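Local atomic coordinates of glucose-6-phosphate isomerase (Plasmodium falciparum, PDB entry 3QKI), a protein that probably catalyses the reversible isomerisation of alpha-D-glucose 6-phosphate to beta-D-fructose 6-phosphate in glycolysis and gluconeogenesis. Residues Lys62-Asp67 / Leu516-Leu521; Glu182-Ala187 / Tyr524-Leu529; Asp405-Pro410 / Leu543-Ser548. All coordinates share one frame; numbering follows the deposited sequence.

Contact 1 (Lys62-Asp67 / Leu516-Leu521); sequences KNFYMD and LLFDEL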
loop_
_atom_site.group_PDB
_atom_site.type_symbol
_atom_site.label_atom_id
_atom_site.label_comp_id
_atom_site.label_asym_id
_atom_site.label_seq_id
_atom_site.Cartn_x
_atom_site.Cartn_y
_atom_site.Cartn_z
ATOM N N LYS A 62 21.676 6.939 -19.405
ATOM C CA LYS A 62 21.846 5.527 -19.744
ATOM C C LYS A 62 20.614 5.005 -20.524
ATOM O O LYS A 62 20.285 5.526 -21.596
ATOM C CB LYS A 62 22.167 4.649 -18.490
ATOM C CG LYS A 62 23.394 5.088 -17.685
ATOM C CD LYS A 62 24.685 4.459 -18.171
ATOM C CE LYS A 62 25.849 4.937 -17.342
ATOM N NZ LYS A 62 27.149 4.549 -17.958
ATOM N N ASN A 63 19.935 4.021 -19.930
ATOM C CA ASN A 63 18.790 3.322 -20.496
ATOM C C ASN A 63 17.416 3.886 -20.071
ATOM O O ASN A 63 16.432 3.135 -20.000
ATOM C CB ASN A 63 18.932 1.813 -20.219
ATOM C CG ASN A 63 19.579 1.453 -18.900
ATOM O OD1 ASN A 63 18.899 1.182 -17.912
ATOM N ND2 ASN A 63 20.904 1.414 -18.863
ATOM N N PHE A 64 17.334 5.217 -19.802
ATOM C CA PHE A 64 16.074 5.834 -19.391
ATOM C C PHE A 64 15.901 7.300 -19.666
ATOM O O PHE A 64 16.884 8.050 -19.722
ATOM C CB PHE A 64 15.727 5.500 -17.927
ATOM C CG PHE A 64 16.286 6.391 -16.839
ATOM C CD1 PHE A 64 17.482 6.076 -16.208
ATOM C CD2 PHE A 64 15.560 7.473 -16.366
ATOM C CE1 PHE A 64 17.980 6.875 -15.181
ATOM C CE2 PHE A 64 16.059 8.272 -15.332
ATOM C CZ PHE A 64 17.255 7.960 -14.739
ATOM N N TYR A 65 14.634 7.715 -19.772
ATOM C CA TYR A 65 14.200 9.094 -19.925
ATOM C C TYR A 65 13.420 9.532 -18.673
ATOM O O TYR A 65 12.609 8.768 -18.131
ATOM C CB TYR A 65 13.250 9.237 -21.141
ATOM C CG TYR A 65 13.883 9.259 -22.522
ATOM C CD1 TYR A 65 13.418 10.126 -23.506
ATOM C CD2 TYR A 65 14.856 8.329 -22.885
ATOM C CE1 TYR A 65 13.956 10.115 -24.795
ATOM C CE2 TYR A 65 15.437 8.345 -24.156
ATOM C CZ TYR A 65 14.983 9.238 -25.108
ATOM O OH TYR A 65 15.516 9.215 -26.377
ATOM N N MET A 66 13.667 10.751 -18.212
ATOM C CA MET A 66 12.859 11.351 -17.164
ATOM C C MET A 66 12.190 12.548 -17.823
ATOM O O MET A 66 12.871 13.408 -18.394
ATOM C CB MET A 66 13.653 11.808 -15.936
ATOM C CG MET A 66 12.740 12.408 -14.885
ATOM S SD MET A 66 13.505 12.899 -13.341
ATOM C CE MET A 66 14.525 14.361 -13.955
ATOM N N ASP A 67 10.859 12.582 -17.759
ATOM C CA ASP A 67 10.066 13.644 -18.349
ATOM C C ASP A 67 9.401 14.491 -17.251
ATOM O O ASP A 67 8.432 14.064 -16.615
ATOM C CB ASP A 67 9.061 13.028 -19.364
ATOM C CG ASP A 67 8.127 13.997 -20.062
ATOM O OD1 ASP A 67 8.152 15.191 -19.724
ATOM O OD2 ASP A 67 7.319 13.541 -20.924
ATOM N N LEU A 516 8.997 8.363 -15.842
ATOM C CA LEU A 516 10.293 7.674 -15.863
ATOM C C LEU A 516 10.111 6.476 -16.788
ATOM O O LEU A 516 9.315 5.577 -16.471
ATOM C CB LEU A 516 10.745 7.219 -14.455
ATOM C CG LEU A 516 11.142 8.310 -13.471
ATOM C CD1 LEU A 516 11.233 7.761 -12.039
ATOM C CD2 LEU A 516 12.491 8.933 -13.839
ATOM N N LEU A 517 10.796 6.492 -17.955
ATOM C CA LEU A 517 10.665 5.411 -18.928
ATOM C C LEU A 517 12.001 4.740 -19.174
ATOM O O LEU A 517 12.901 5.367 -19.720
ATOM C CB LEU A 517 9.997 5.885 -20.258
ATOM C CG LEU A 517 9.841 4.852 -21.402
ATOM C CD1 LEU A 517 9.047 3.610 -20.954
ATOM C CD2 LEU A 517 9.153 5.483 -22.606
ATOM N N PHE A 518 12.115 3.463 -18.762
ATOM C CA PHE A 518 13.343 2.669 -18.912
ATOM C C PHE A 518 13.189 1.713 -20.074
ATOM O O PHE A 518 12.067 1.407 -20.464
ATOM C CB PHE A 518 13.608 1.855 -17.630
ATOM C CG PHE A 518 13.893 2.627 -16.351
ATOM C CD1 PHE A 518 15.193 2.808 -15.906
ATOM C CD2 PHE A 518 12.854 3.132 -15.577
ATOM C CE1 PHE A 518 15.460 3.512 -14.728
ATOM C CE2 PHE A 518 13.114 3.816 -14.394
ATOM C CZ PHE A 518 14.418 4.002 -13.968
ATOM N N ASP A 519 14.287 1.185 -20.614
ATOM C CA ASP A 519 14.109 0.208 -21.686
ATOM C C ASP A 519 13.646 -1.154 -21.129
ATOM O O ASP A 519 12.688 -1.751 -21.616
ATOM C CB ASP A 519 15.374 0.086 -22.557
ATOM C CG ASP A 519 16.614 -0.475 -21.879
ATOM O OD1 ASP A 519 16.684 -0.436 -20.619
ATOM O OD2 ASP A 519 17.520 -0.951 -22.604
ATOM N N GLU A 520 14.280 -1.609 -20.058
ATOM C CA GLU A 520 13.978 -2.919 -19.491
ATOM C C GLU A 520 14.231 -2.862 -17.982
ATOM O O GLU A 520 15.095 -2.106 -17.540
ATOM C CB GLU A 520 14.979 -3.906 -20.149
ATOM C CG GLU A 520 14.840 -5.370 -19.790
ATOM C CD GLU A 520 15.734 -6.290 -20.602
ATOM O OE1 GLU A 520 16.832 -5.845 -21.016
ATOM O OE2 GLU A 520 15.341 -7.462 -20.813
ATOM N N LEU A 521 13.535 -3.689 -17.208
ATOM C CA LEU A 521 13.818 -3.813 -15.776
ATOM C C LEU A 521 14.737 -5.026 -15.592
ATOM O O LEU A 521 14.282 -6.165 -15.462
ATOM C CB LEU A 521 12.549 -3.909 -14.920
ATOM C CG LEU A 521 12.769 -3.968 -13.382
ATOM C CD1 LEU A 521 13.641 -2.803 -12.867
ATOM C CD2 LEU A 521 11.449 -4.039 -12.647
#
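F64, Y65 and M66 run antiparallel to F518, L517 and L516, the short strand axes 4.6 Å apart, with Y65 and L517 as the hydrogen-bonded pair between two non-hydrogen-bonded ones. Y65 N donates to L517 O at 2.9 Å and L517 N returns the bond to Y65 O, both nearly straight. Beyond the F64-F518 pair, D519 N bonds N63 O at 3.0 Å, through a more bent bond. There D519 OD1 comes 3.2 Å from N63 CB, crossing it without a bond; in one of two conformers, N63 OD1 turns to the hydroxyl of T525.

Four side chains share one face of the sheet. F64 and F518 lie side by side, their ring planes 31° apart, too oblique to count as a stack. With chi1 of 87°, F64 swings its ring between backbone N and carbonyl carbon, alongside F518, and its CB sits over one face of the F518 ring in a CH-pi contact, 3.4 Å from F518 CD1. Next along, L516 CD2 packs 3.6 Å from M66 CG and 3.9 Å from F64 CE2. On the other face, Y65 stacks on Y593 of the second subunit.

Strand 64-70 is joined to strand 513-518, itself beside strand 443-448, within the mixed sheet by two means: paired peptide groups satisfy each other, and a row of buried apolar side chains packs on one face, while the other contributes to the dimer interface.

Contact 2 (Glu182-Ala187 / Tyr524-Leu529); sequences EFVYEA and YTCGLL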
loop_
_atom_site.group_PDB
_atom_site.type_symbol
_atom_site.label_atom_id
_atom_site.label_comp_id
_atom_site.label_asym_id
_atom_site.label_seq_id
_atom_site.Cartn_x
_atom_site.Cartn_y
_atom_site.Cartn_z
ATOM N N GLU A 182 12.660 -6.767 -0.172
ATOM C CA GLU A 182 11.431 -7.267 -0.762
ATOM C C GLU A 182 11.093 -6.544 -2.071
ATOM O O GLU A 182 10.648 -7.191 -3.035
ATOM C CB GLU A 182 10.251 -7.265 0.233
ATOM C CG GLU A 182 9.012 -7.878 -0.411
ATOM C CD GLU A 182 7.926 -8.303 0.546
ATOM O OE1 GLU A 182 7.706 -7.594 1.551
ATOM O OE2 GLU A 182 7.280 -9.338 0.277
ATOM N N PHE A 183 11.370 -5.231 -2.135
ATOM C CA PHE A 183 11.163 -4.472 -3.371
ATOM C C PHE A 183 11.993 -5.153 -4.483
ATOM O O PHE A 183 11.438 -5.520 -5.509
ATOM C CB PHE A 183 11.532 -2.967 -3.183
ATOM C CG PHE A 183 12.252 -2.297 -4.349
ATOM C CD1 PHE A 183 11.761 -2.394 -5.647
ATOM C CD2 PHE A 183 13.433 -1.592 -4.146
ATOM C CE1 PHE A 183 12.469 -1.844 -6.726
ATOM C CE2 PHE A 183 14.105 -0.992 -5.218
ATOM C CZ PHE A 183 13.618 -1.126 -6.499
ATOM N N VAL A 184 13.304 -5.328 -4.266
ATOM C CA VAL A 184 14.222 -5.902 -5.270
ATOM C C VAL A 184 13.887 -7.354 -5.586
ATOM O O VAL A 184 13.922 -7.744 -6.748
ATOM C CB VAL A 184 15.725 -5.702 -4.918
ATOM C CG1 VAL A 184 16.636 -6.265 -6.023
ATOM C CG2 VAL A 184 16.044 -4.228 -4.677
ATOM N N TYR A 185 13.536 -8.142 -4.569
ATOM C CA TYR A 185 13.177 -9.529 -4.737
ATOM C C TYR A 185 11.968 -9.686 -5.702
ATOM O O TYR A 185 12.056 -10.380 -6.716
ATOM C CB TYR A 185 12.910 -10.193 -3.371
ATOM C CG TYR A 185 12.464 -11.622 -3.543
ATOM C CD1 TYR A 185 13.347 -12.598 -4.018
ATOM C CD2 TYR A 185 11.135 -11.987 -3.330
ATOM C CE1 TYR A 185 12.922 -13.892 -4.266
ATOM C CE2 TYR A 185 10.698 -13.281 -3.584
ATOM C CZ TYR A 185 11.600 -14.232 -4.037
ATOM O OH TYR A 185 11.199 -15.519 -4.206
ATOM N N GLU A 186 10.869 -9.031 -5.388
ATOM C CA GLU A 186 9.676 -9.072 -6.228
ATOM C C GLU A 186 9.910 -8.467 -7.624
ATOM O O GLU A 186 9.372 -8.979 -8.601
ATOM C CB GLU A 186 8.501 -8.395 -5.511
ATOM C CG GLU A 186 7.959 -9.225 -4.356
ATOM C CD GLU A 186 7.351 -10.557 -4.745
ATOM O OE1 GLU A 186 6.792 -10.671 -5.862
ATOM O OE2 GLU A 186 7.462 -11.505 -3.938
ATOM N N ALA A 187 10.723 -7.404 -7.712
ATOM C CA ALA A 187 11.013 -6.751 -8.984
ATOM C C ALA A 187 11.784 -7.656 -9.943
ATOM O O ALA A 187 11.508 -7.676 -11.140
ATOM C CB ALA A 187 11.808 -5.476 -8.746
ATOM N N TYR A 524 20.793 -4.214 -13.481
ATOM C CA TYR A 524 21.469 -2.936 -13.577
ATOM C C TYR A 524 20.462 -1.766 -13.440
ATOM O O TYR A 524 20.684 -0.854 -12.644
ATOM C CB TYR A 524 22.244 -2.866 -14.907
ATOM C CG TYR A 524 22.940 -1.544 -15.114
ATOM C CD1 TYR A 524 22.342 -0.530 -15.854
ATOM C CD2 TYR A 524 24.209 -1.307 -14.579
ATOM C CE1 TYR A 524 22.991 0.686 -16.069
ATOM C CE2 TYR A 524 24.857 -0.090 -14.771
ATOM C CZ TYR A 524 24.231 0.912 -15.497
ATOM O OH TYR A 524 24.826 2.134 -15.660
ATOM N N THR A 525 19.372 -1.804 -14.231
ATOM C CA THR A 525 18.324 -0.789 -14.218
ATOM C C THR A 525 17.623 -0.715 -12.842
ATOM O O THR A 525 17.233 0.365 -12.419
ATOM C CB THR A 525 17.383 -1.032 -15.408
ATOM O OG1 THR A 525 18.144 -1.007 -16.624
ATOM C CG2 THR A 525 16.280 -0.030 -15.490
ATOM N N CYS A 526 17.445 -1.867 -12.162
ATOM C CA CYS A 526 16.807 -1.861 -10.839
ATOM C C CYS A 526 17.706 -1.094 -9.844
ATOM O O CYS A 526 17.198 -0.410 -8.954
ATOM C CB CYS A 526 16.508 -3.278 -10.359
ATOM S SG CYS A 526 15.301 -3.361 -9.010
ATOM N N GLY A 527 19.021 -1.183 -10.046
ATOM C CA GLY A 527 20.025 -0.455 -9.275
ATOM C C GLY A 527 19.931 1.038 -9.569
ATOM O O GLY A 527 19.929 1.856 -8.635
ATOM N N LEU A 528 19.790 1.409 -10.873
ATOM C CA LEU A 528 19.604 2.813 -11.268
ATOM C C LEU A 528 18.359 3.397 -10.556
ATOM O O LEU A 528 18.433 4.510 -10.044
ATOM C CB LEU A 528 19.382 2.945 -12.784
ATOM C CG LEU A 528 20.533 2.705 -13.732
ATOM C CD1 LEU A 528 20.042 2.841 -15.157
ATOM C CD2 LEU A 528 21.708 3.684 -13.473
ATOM N N LEU A 529 17.235 2.638 -10.538
ATOM C CA LEU A 529 15.970 3.048 -9.912
ATOM C C LEU A 529 16.120 3.248 -8.385
ATOM O O LEU A 529 15.654 4.252 -7.864
ATOM C CB LEU A 529 14.824 2.070 -10.262
ATOM C CG LEU A 529 13.424 2.379 -9.708
ATOM C CD1 LEU A 529 12.873 3.692 -10.256
ATOM C CD2 LEU A 529 12.451 1.234 -10.020
#
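A single cysteine sulfur carries most of this helix-helix contact: C526 SG is met by F183, V184 and A187, while the helices themselves stay well apart. The short segment axes approach to 11.2 Å and run at 148° to each other, roughly antiparallel, and no hydrogen bond passes between them. Even the nearest backbones, at V184 and C526, are 7.4 Å apart CA to CA, so side chains must span the gap.

C526 does so by setting SG anti to its backbone N (chi1 -163°), pointing the sulfur at the opposing helix. There it lies 3.8 Å from F183 CZ and 3.9 Å from F183 CE1, a sulfur-aromatic contact made obliquely to the ring. A187, one turn on from F183, offers its methyl CB at 4.1 Å from the same sulfur, and V184 CG1 closes in more loosely at 4.4 Å. L529, a turn beyond C526, adds a light touch of its CD2 on F183 CZ.

F183 chi1, 141°, lies away from the staggered values, which may carry some strain. Its neighbour V184 lays CG2 over one ring face, F388 meets the ring as well, and F336 of helix 330-349 touches both V184 and C526.

Helix 179-197 follows a strand of the five-stranded parallel sheet and helix 523-543 one of the mixed sheet, so the contact joins elements belonging to the two sheet systems of the fold. F183 lies about 10 Å, side chain to side chain, from the substrate-binding Q394. With every touching residue buried and every partner apolar or a thiol, cohesion here rests on shape and dispersion, without directional bonds between the helices.

Contact 3 (Asp405-Pro410 / Leu543-Ser548); sequences DRNNQP and LLNINS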
loop_
_atom_site.group_PDB
_atom_site.type_symbol
_atom_site.label_atom_id
_atom_site.label_comp_id
_atom_site.label_asym_id
_atom_site.label_seq_id
_atom_site.Cartn_x
_atom_site.Cartn_y
_atom_site.Cartn_z
ATOM N N ASP A 405 15.012 21.767 11.948
ATOM C CA ASP A 405 16.007 21.983 10.918
ATOM C C ASP A 405 17.463 21.637 11.331
ATOM O O ASP A 405 17.712 21.274 12.485
ATOM C CB ASP A 405 15.848 23.372 10.274
ATOM C CG ASP A 405 16.304 24.570 11.077
ATOM O OD1 ASP A 405 16.921 24.373 12.149
ATOM O OD2 ASP A 405 16.075 25.715 10.616
ATOM N N ARG A 406 18.401 21.744 10.388
ATOM C CA ARG A 406 19.819 21.450 10.613
ATOM C C ARG A 406 20.511 22.447 11.567
ATOM O O ARG A 406 21.638 22.217 11.969
ATOM C CB ARG A 406 20.585 21.248 9.284
ATOM C CG ARG A 406 20.162 19.965 8.541
ATOM C CD ARG A 406 20.906 19.737 7.230
ATOM N NE ARG A 406 22.326 19.438 7.473
ATOM C CZ ARG A 406 22.838 18.218 7.644
ATOM N NH1 ARG A 406 22.058 17.133 7.550
ATOM N NH2 ARG A 406 24.135 18.068 7.888
ATOM N N ASN A 407 19.824 23.530 11.935
ATOM C CA ASN A 407 20.265 24.542 12.897
ATOM C C ASN A 407 19.562 24.331 14.233
ATOM O O ASN A 407 19.628 25.203 15.101
ATOM C CB ASN A 407 19.987 25.957 12.363
ATOM C CG ASN A 407 20.713 26.278 11.066
ATOM O OD1 ASN A 407 21.885 25.913 10.876
ATOM N ND2 ASN A 407 20.031 26.974 10.141
ATOM N N ASN A 408 18.883 23.181 14.394
ATOM C CA ASN A 408 18.178 22.739 15.612
ATOM C C ASN A 408 16.985 23.582 15.990
ATOM O O ASN A 408 16.503 23.508 17.124
ATOM C CB ASN A 408 19.171 22.559 16.807
ATOM C CG ASN A 408 20.378 21.777 16.420
ATOM O OD1 ASN A 408 20.285 20.649 15.931
ATOM N ND2 ASN A 408 21.526 22.376 16.582
ATOM N N GLN A 409 16.452 24.326 15.014
ATOM C CA GLN A 409 15.292 25.182 15.200
ATOM C C GLN A 409 14.022 24.440 14.824
ATOM O O GLN A 409 13.953 23.887 13.724
ATOM C CB GLN A 409 15.422 26.475 14.353
ATOM C CG GLN A 409 16.654 27.339 14.670
ATOM C CD GLN A 409 16.849 27.569 16.161
ATOM O OE1 GLN A 409 15.945 28.044 16.881
ATOM N NE2 GLN A 409 18.025 27.191 16.661
ATOM N N PRO A 410 13.003 24.410 15.708
ATOM C CA PRO A 410 11.719 23.794 15.324
ATOM C C PRO A 410 11.184 24.568 14.127
ATOM O O PRO A 410 11.345 25.792 14.062
ATOM C CB PRO A 410 10.851 23.978 16.571
ATOM C CG PRO A 410 11.821 24.181 17.675
ATOM C CD PRO A 410 12.911 24.994 17.065
ATOM N N LEU A 543 17.579 20.367 0.668
ATOM C CA LEU A 543 16.704 21.458 0.202
ATOM C C LEU A 543 15.784 21.894 1.357
ATOM O O LEU A 543 15.564 23.092 1.546
ATOM C CB LEU A 543 15.839 21.027 -1.004
ATOM C CG LEU A 543 16.552 20.667 -2.311
ATOM C CD1 LEU A 543 15.531 20.221 -3.353
ATOM C CD2 LEU A 543 17.400 21.822 -2.835
ATOM N N LEU A 544 15.262 20.916 2.131
ATOM C CA LEU A 544 14.370 21.181 3.276
ATOM C C LEU A 544 15.117 21.661 4.500
ATOM O O LEU A 544 14.488 22.077 5.478
ATOM C CB LEU A 544 13.587 19.914 3.636
ATOM C CG LEU A 544 12.510 19.495 2.630
ATOM C CD1 LEU A 544 12.010 18.113 2.941
ATOM C CD2 LEU A 544 11.360 20.505 2.584
ATOM N N ASN A 545 16.462 21.539 4.465
ATOM C CA ASN A 545 17.387 21.842 5.555
ATOM C C ASN A 545 17.044 21.026 6.813
ATOM O O ASN A 545 17.010 21.557 7.915
ATOM C CB ASN A 545 17.456 23.353 5.853
ATOM C CG ASN A 545 18.647 23.740 6.670
ATOM O OD1 ASN A 545 19.730 23.173 6.532
ATOM N ND2 ASN A 545 18.455 24.674 7.583
ATOM N N ILE A 546 16.776 19.738 6.636
ATOM C CA ILE A 546 16.485 18.839 7.767
ATOM C C ILE A 546 17.521 17.708 7.771
ATOM O O ILE A 546 18.294 17.563 6.815
ATOM C CB ILE A 546 15.033 18.304 7.746
ATOM C CG1 ILE A 546 14.748 17.498 6.449
ATOM C CG2 ILE A 546 13.987 19.421 8.074
ATOM C CD1 ILE A 546 13.362 16.929 6.361
ATOM N N ASN A 547 17.551 16.928 8.837
ATOM C CA ASN A 547 18.468 15.802 8.928
ATOM C C ASN A 547 17.719 14.541 8.423
ATOM O O ASN A 547 16.837 14.038 9.103
ATOM C CB ASN A 547 19.009 15.628 10.353
ATOM C CG ASN A 547 19.999 14.485 10.493
ATOM O OD1 ASN A 547 20.516 13.953 9.516
ATOM N ND2 ASN A 547 20.306 14.101 11.711
ATOM N N SER A 548 18.065 14.060 7.224
ATOM C CA SER A 548 17.432 12.897 6.582
ATOM C C SER A 548 17.863 11.580 7.210
ATOM O O SER A 548 17.343 10.531 6.853
ATOM C CB SER A 548 17.857 12.827 5.112
ATOM O OG SER A 548 17.344 13.879 4.326
HETATM O O HOH W 1 15.531 25.939 7.785
HETATM O O HOH W 2 19.970 15.896 5.737
#
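A Schellman motif ending helix 523-543 meets a type I beta turn running from D405 to N408, and N545 and R406 are the residues where the two join. N545 takes positive phi (57°) as the chain leaves the helix, and its carbonyl is turned to the other loop: R406 N donates to N545 O at 2.8 Å.

D405 holds its CG between backbone N and carbonyl carbon (chi1 75°), a setting that brings the carboxylate back over the loop. D405 OD1 accepts from N407 N at 3.0 Å, which makes an Asx turn, and from Q409 N, just beyond the beta turn, at 2.9 Å; the two donors approach opposite faces of the carboxylate. The other oxygen looks across the contact: a water donates to D405 OD2 at 2.9 Å and accepts from N545 ND2 at 3.2 Å, linking side chains whose planes are 57° apart and which do not bond directly.

R406 drapes its aliphatic part over the helix exit, with CD 3.4 Å from I546 O. I546 O lies at the guanidinium edge, near its plane, but is bonded to a second water, which also accepts from S548 N and, weakly, from R406 NH1. The guanidinium is held further by V103 O, and N547 ND2 by N104. On the far side of the turn, N408 bonds H504 and T503 of the second subunit.

About 10 Å separates the side chain of I546 from that of the substrate-binding E398. Across the loops one direct backbone bond is supplemented by two bridging waters, one of them held weakly by R406. Gripped at OD1 by two backbone N-H groups, the D405 carboxylate is fixed so that OD2 is presented to the water shared with N545.

How the contacts relate
The three contacts interlock along the chain, for their first segments come in the order 1, 2, 3 and their second segments follow in the same order between residues 516 and 548. Contacts 1 and 2 lie 14 Å apart between centres and touch where N63 and F518 meet T525, since strand 513-518 leads through a short loop into helix 523-543. That helix then runs to contact 3, centred 33 Å from contact 1 and 30 Å from contact 2, with no touch to either. One strand-helix-loop unit therefore gathers an early strand, a helix and a distant turn; contacts 1 and 3 both touch the second subunit, contact 3 through the turn 405-410.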